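Local coordinates for endo-1,4-b-d-mannanase (Trichoderma reesei, PDB 1QNR), which hydrolyses internal beta-1,4-mannosidic linkages of mannans as an endo-acting glycoside hydrolase of family 5, at residues M304-F312 with D321-W332. Sequence-based numbering, arbitrary orientation. Where two conformers were deposited one is given.
Sequences MFWQWGDTF and DPYTVWYNSSNW. With NAG (2-acetamido-2-deoxy-beta-D-glucopyranose), chain I.
With CG of Trp-306 anti to its own nitrogen (chi1 -178°) and CG of Asp-321 set between its nitrogen and carbonyl carbon (chi1 71°), indole and carboxylate meet at the ring edge. Trp-306 NE1 donates to Asp-321 OD2 at 2.9 Å, nearly straight (166°), on the syn side. The other oxygen, OD1, takes a weak bond from the Gln-307 amide and closes an Asx turn by accepting from Tyr-323 N. An asparagine in place of Asp-321 would probably weaken this shared hold, since an amide nitrogen cannot accept and either the indole, or the glutamine amide together with Tyr-323 N, would be left facing a donor.

Beyond the cis peptide before Gln-307, a short parallel ladder forms. Val-325 N donates almost straight to Gln-307 O (2.9 Å), Gly-309 N to Val-325 O, and Tyr-327 N to Gly-309 O (2.9 Å). Thr-324 CG2 sits 3.5 Å from Gly-309 CA and over the centre of one face of the Trp-326 indole. On the opposite sheet face, Val-325 CB touches Phe-305 CE2 at 3.8 Å, while Trp-308 CZ2 meets Tyr-327 CD1 rim to rim (3.6 Å). Asp-310 OD2 receives Trp-308 NE1 and is also hydrogen-bonded to His-44 ND1, whose ring stacks on Tyr-327.

Strand 325-326 thus pairs with the end of strand 300-309 of the TIM barrel, Trp-308 packs on helix 35-47, and the chain turns through Ser-329, the N-cap, into helix 330-343.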
loop_
_atom_site.group_PDB
_atom_site.type_symbol
_atom_site.label_atom_id
_atom_site.label_comp_id
_atom_site.label_asym_id
_atom_site.label_seq_id
_atom_site.Cartn_x
_atom_site.Cartn_y
_atom_site.Cartn_z
ATOM N N MET A 304 -4.306 -2.521 -8.361
ATOM C CA MET A 304 -4.241 -3.611 -7.337
ATOM C C MET A 304 -5.549 -3.643 -6.599
ATOM O O MET A 304 -5.883 -2.751 -5.776
ATOM C CB MET A 304 -3.081 -3.312 -6.333
ATOM C CG MET A 304 -1.762 -3.087 -7.109
ATOM S SD MET A 304 -0.336 -2.522 -6.150
ATOM C CE MET A 304 -0.042 -3.994 -5.231
ATOM N N PHE A 305 -6.360 -4.696 -6.798
ATOM C CA PHE A 305 -7.632 -4.800 -6.084
ATOM C C PHE A 305 -7.420 -5.076 -4.591
ATOM O O PHE A 305 -6.407 -5.684 -4.173
ATOM C CB PHE A 305 -8.555 -5.875 -6.706
ATOM C CG PHE A 305 -8.036 -7.314 -6.678
ATOM C CD1 PHE A 305 -7.159 -7.792 -7.637
ATOM C CD2 PHE A 305 -8.371 -8.147 -5.605
ATOM C CE1 PHE A 305 -6.759 -9.132 -7.627
ATOM C CE2 PHE A 305 -7.917 -9.500 -5.595
ATOM C CZ PHE A 305 -7.078 -9.964 -6.575
ATOM N N TRP A 306 -8.409 -4.622 -3.772
ATOM C CA TRP A 306 -8.485 -5.022 -2.360
ATOM C C TRP A 306 -9.560 -6.083 -2.242
ATOM O O TRP A 306 -10.768 -5.747 -2.530
ATOM C CB TRP A 306 -8.810 -3.777 -1.455
ATOM C CG TRP A 306 -8.849 -4.197 0.004
ATOM C CD1 TRP A 306 -9.903 -4.759 0.682
ATOM C CD2 TRP A 306 -7.786 -4.070 0.976
ATOM N NE1 TRP A 306 -9.551 -5.018 1.991
ATOM C CE2 TRP A 306 -8.241 -4.582 2.213
ATOM C CE3 TRP A 306 -6.479 -3.542 0.902
ATOM C CZ2 TRP A 306 -7.465 -4.643 3.350
ATOM C CZ3 TRP A 306 -5.700 -3.526 2.085
ATOM C CH2 TRP A 306 -6.166 -4.083 3.299
ATOM N N GLN A 307 -9.303 -7.386 -1.977
ATOM C CA GLN A 307 -7.984 -7.900 -1.591
ATOM C C GLN A 307 -7.949 -9.409 -1.893
ATOM O O GLN A 307 -8.994 -10.060 -2.113
ATOM C CB GLN A 307 -7.740 -7.733 -0.075
ATOM C CG GLN A 307 -8.762 -8.496 0.844
ATOM C CD GLN A 307 -8.342 -8.502 2.323
ATOM O OE1 GLN A 307 -7.188 -8.520 2.727
ATOM N NE2 GLN A 307 -9.371 -8.537 3.235
ATOM N N TRP A 308 -6.713 -9.987 -1.908
ATOM C CA TRP A 308 -6.581 -11.437 -2.069
ATOM C C TRP A 308 -7.127 -12.232 -0.889
ATOM O O TRP A 308 -6.897 -11.834 0.263
ATOM C CB TRP A 308 -5.033 -11.734 -2.189
ATOM C CG TRP A 308 -4.682 -13.123 -2.714
ATOM C CD1 TRP A 308 -4.384 -14.229 -2.001
ATOM C CD2 TRP A 308 -4.749 -13.494 -4.107
ATOM N NE1 TRP A 308 -4.146 -15.305 -2.889
ATOM C CE2 TRP A 308 -4.428 -14.869 -4.195
ATOM C CE3 TRP A 308 -5.000 -12.753 -5.294
ATOM C CZ2 TRP A 308 -4.344 -15.574 -5.421
ATOM C CZ3 TRP A 308 -4.923 -13.459 -6.517
ATOM C CH2 TRP A 308 -4.610 -14.868 -6.556
ATOM N N GLY A 309 -7.818 -13.344 -1.190
ATOM C CA GLY A 309 -8.184 -14.340 -0.143
ATOM C C GLY A 309 -7.638 -15.712 -0.583
ATOM O O GLY A 309 -7.601 -15.969 -1.788
ATOM N N ASP A 310 -7.160 -16.459 0.416
ATOM C CA ASP A 310 -6.638 -17.799 0.034
ATOM C C ASP A 310 -6.838 -18.765 1.201
ATOM O O ASP A 310 -7.357 -18.399 2.286
ATOM C CB ASP A 310 -5.124 -17.679 -0.323
ATOM C CG ASP A 310 -4.747 -18.610 -1.477
ATOM O OD1 ASP A 310 -5.253 -19.777 -1.566
ATOM O OD2 ASP A 310 -3.881 -18.180 -2.305
ATOM N N THR A 311 -6.521 -20.043 0.986
ATOM C CA THR A 311 -6.662 -21.072 2.005
ATOM C C THR A 311 -5.423 -21.942 2.054
ATOM O O THR A 311 -4.583 -21.895 1.083
ATOM C CB THR A 311 -7.911 -21.969 1.734
ATOM O OG1 THR A 311 -7.708 -22.766 0.547
ATOM C CG2 THR A 311 -9.182 -21.137 1.604
ATOM N N PHE A 312 -5.182 -22.641 3.161
ATOM C CA PHE A 312 -3.875 -23.257 3.434
ATOM C C PHE A 312 -3.961 -24.788 3.494
ATOM O O PHE A 312 -5.041 -25.390 3.544
ATOM C CB PHE A 312 -3.375 -22.676 4.769
ATOM C CG PHE A 312 -3.384 -21.157 4.803
ATOM C CD1 PHE A 312 -2.802 -20.403 3.739
ATOM C CD2 PHE A 312 -3.943 -20.484 5.871
ATOM C CE1 PHE A 312 -2.862 -18.997 3.781
ATOM C CE2 PHE A 312 -3.935 -19.082 5.894
ATOM C CZ PHE A 312 -3.444 -18.321 4.825
ATOM N N ASP A 321 -12.469 -10.023 4.448
ATOM C CA ASP A 321 -13.513 -9.004 4.703
ATOM C C ASP A 321 -14.499 -9.053 3.543
ATOM O O ASP A 321 -14.401 -9.928 2.623
ATOM C CB ASP A 321 -12.833 -7.629 4.910
ATOM C CG ASP A 321 -12.223 -7.000 3.664
ATOM O OD1 ASP A 321 -12.341 -7.534 2.541
ATOM O OD2 ASP A 321 -11.567 -5.909 3.930
ATOM N N PRO A 322 -15.521 -8.204 3.440
ATOM C CA PRO A 322 -16.541 -8.287 2.372
ATOM C C PRO A 322 -16.010 -7.978 0.981
ATOM O O PRO A 322 -16.756 -8.117 0.004
ATOM C CB PRO A 322 -17.609 -7.258 2.848
ATOM C CG PRO A 322 -17.442 -7.282 4.374
ATOM C CD PRO A 322 -15.926 -7.278 4.569
ATOM N N TYR A 323 -14.750 -7.493 0.845
ATOM C CA TYR A 323 -14.149 -7.200 -0.450
ATOM C C TYR A 323 -13.186 -8.294 -0.864
ATOM O O TYR A 323 -12.530 -8.193 -1.954
ATOM C CB TYR A 323 -13.317 -5.891 -0.200
ATOM C CG TYR A 323 -14.161 -4.647 0.113
ATOM C CD1 TYR A 323 -15.009 -4.107 -0.841
ATOM C CD2 TYR A 323 -13.993 -4.044 1.343
ATOM C CE1 TYR A 323 -15.748 -2.910 -0.577
ATOM C CE2 TYR A 323 -14.697 -2.830 1.609
ATOM C CZ TYR A 323 -15.569 -2.343 0.649
ATOM O OH TYR A 323 -16.248 -1.154 0.936
ATOM N N THR A 324 -13.028 -9.366 -0.111
ATOM C CA THR A 324 -12.103 -10.443 -0.518
ATOM C C THR A 324 -12.534 -11.135 -1.802
ATOM O O THR A 324 -13.720 -11.492 -2.037
ATOM C CB THR A 324 -12.035 -11.462 0.650
ATOM O OG1 THR A 324 -11.381 -10.872 1.764
ATOM C CG2 THR A 324 -11.299 -12.741 0.216
ATOM N N VAL A 325 -11.546 -11.313 -2.725
ATOM C CA VAL A 325 -11.707 -12.093 -3.968
ATOM C C VAL A 325 -10.924 -13.369 -3.711
ATOM O O VAL A 325 -9.685 -13.370 -3.609
ATOM C CB VAL A 325 -11.193 -11.328 -5.203
ATOM C CG1 VAL A 325 -11.288 -12.244 -6.448
ATOM C CG2 VAL A 325 -11.917 -9.990 -5.408
ATOM N N TRP A 326 -11.604 -14.504 -3.497
ATOM C CA TRP A 326 -10.960 -15.770 -3.121
ATOM C C TRP A 326 -10.290 -16.440 -4.321
ATOM O O TRP A 326 -10.924 -16.544 -5.423
ATOM C CB TRP A 326 -12.006 -16.742 -2.537
ATOM C CG TRP A 326 -12.587 -16.288 -1.194
ATOM C CD1 TRP A 326 -13.827 -15.648 -1.002
ATOM C CD2 TRP A 326 -11.942 -16.424 0.087
ATOM N NE1 TRP A 326 -13.914 -15.367 0.344
ATOM C CE2 TRP A 326 -12.798 -15.810 1.009
ATOM C CE3 TRP A 326 -10.723 -16.922 0.537
ATOM C CZ2 TRP A 326 -12.486 -15.768 2.373
ATOM C CZ3 TRP A 326 -10.382 -16.853 1.901
ATOM C CH2 TRP A 326 -11.309 -16.272 2.819
ATOM N N TYR A 327 -9.048 -16.918 -4.155
ATOM C CA TYR A 327 -8.368 -17.576 -5.313
ATOM C C TYR A 327 -9.219 -18.750 -5.838
ATOM O O TYR A 327 -9.846 -19.546 -5.102
ATOM C CB TYR A 327 -7.053 -18.186 -4.781
ATOM C CG TYR A 327 -6.273 -18.976 -5.837
ATOM C CD1 TYR A 327 -5.867 -18.408 -7.049
ATOM C CD2 TYR A 327 -6.034 -20.343 -5.572
ATOM C CE1 TYR A 327 -5.208 -19.188 -7.972
ATOM C CE2 TYR A 327 -5.409 -21.107 -6.551
ATOM C CZ TYR A 327 -4.979 -20.508 -7.701
ATOM O OH TYR A 327 -4.311 -21.287 -8.630
ATOM N N ASN A 328 -9.281 -18.842 -7.182
ATOM C CA ASN A 328 -9.951 -19.930 -7.910
ATOM C C ASN A 328 -11.472 -19.819 -7.917
ATOM O O ASN A 328 -12.150 -20.698 -8.521
ATOM C CB ASN A 328 -9.571 -21.341 -7.361
ATOM C CG ASN A 328 -8.733 -22.035 -8.362
ATOM O OD1 ASN A 328 -8.246 -21.612 -9.393
ATOM N ND2 ASN A 328 -8.471 -23.356 -8.050
ATOM N N SER A 329 -12.095 -18.805 -7.359
ATOM C CA SER A 329 -13.537 -18.575 -7.387
ATOM C C SER A 329 -13.976 -17.978 -8.706
ATOM O O SER A 329 -13.185 -17.559 -9.573
ATOM C CB SER A 329 -13.895 -17.664 -6.218
ATOM O OG SER A 329 -13.440 -16.284 -6.436
ATOM N N SER A 330 -15.331 -17.864 -8.874
ATOM C CA SER A 330 -15.855 -17.190 -10.043
ATOM C C SER A 330 -15.449 -15.707 -10.077
ATOM O O SER A 330 -15.226 -15.148 -11.172
ATOM C CB SER A 330 -17.394 -17.288 -10.103
ATOM O OG SER A 330 -18.060 -16.862 -8.989
ATOM N N ASN A 331 -15.340 -15.002 -8.943
ATOM C CA ASN A 331 -14.876 -13.630 -8.947
ATOM C C ASN A 331 -13.372 -13.593 -9.276
ATOM O O ASN A 331 -12.964 -12.587 -9.902
ATOM C CB ASN A 331 -15.129 -12.980 -7.577
ATOM C CG ASN A 331 -16.596 -12.618 -7.273
ATOM O OD1 ASN A 331 -16.957 -12.396 -6.068
ATOM N ND2 ASN A 331 -17.364 -12.532 -8.331
ATOM N N TRP A 332 -12.565 -14.579 -8.927
ATOM C CA TRP A 332 -11.161 -14.630 -9.418
ATOM C C TRP A 332 -11.179 -14.718 -10.926
ATOM O O TRP A 332 -10.342 -14.098 -11.595
ATOM C CB TRP A 332 -10.430 -15.782 -8.703
ATOM C CG TRP A 332 -9.095 -16.149 -9.283
ATOM C CD1 TRP A 332 -7.859 -15.692 -8.911
ATOM C CD2 TRP A 332 -8.817 -17.065 -10.378
ATOM N NE1 TRP A 332 -6.845 -16.220 -9.704
ATOM C CE2 TRP A 332 -7.436 -17.095 -10.583
ATOM C CE3 TRP A 332 -9.666 -17.908 -11.138
ATOM C CZ2 TRP A 332 -6.797 -17.851 -11.588
ATOM C CZ3 TRP A 332 -9.041 -18.696 -12.101
ATOM C CH2 TRP A 332 -7.669 -18.679 -12.305
HETATM C C1 NAG I . -7.564 -24.515 -8.725
HETATM C C2 NAG I . -7.058 -25.621 -7.820
HETATM C C3 NAG I . -6.374 -26.667 -8.652
HETATM C C4 NAG I . -7.328 -27.031 -9.805
HETATM C C5 NAG I . -7.895 -25.874 -10.621
HETATM C C6 NAG I . -9.033 -26.331 -11.526
HETATM C C7 NAG I . -6.509 -25.050 -5.505
HETATM C C8 NAG I . -5.552 -24.360 -4.568
HETATM N N2 NAG I . -6.137 -25.008 -6.803
HETATM O O3 NAG I . -6.242 -27.767 -7.702
HETATM O O4 NAG I . -6.609 -27.872 -10.763
HETATM O O5 NAG I . -8.538 -24.935 -9.730
HETATM O O6 NAG I . -9.272 -25.315 -12.462
HETATM O O7 NAG I . -7.463 -25.551 -5.108
HETATM O O HOH W 1 -8.858 -11.796 2.238
#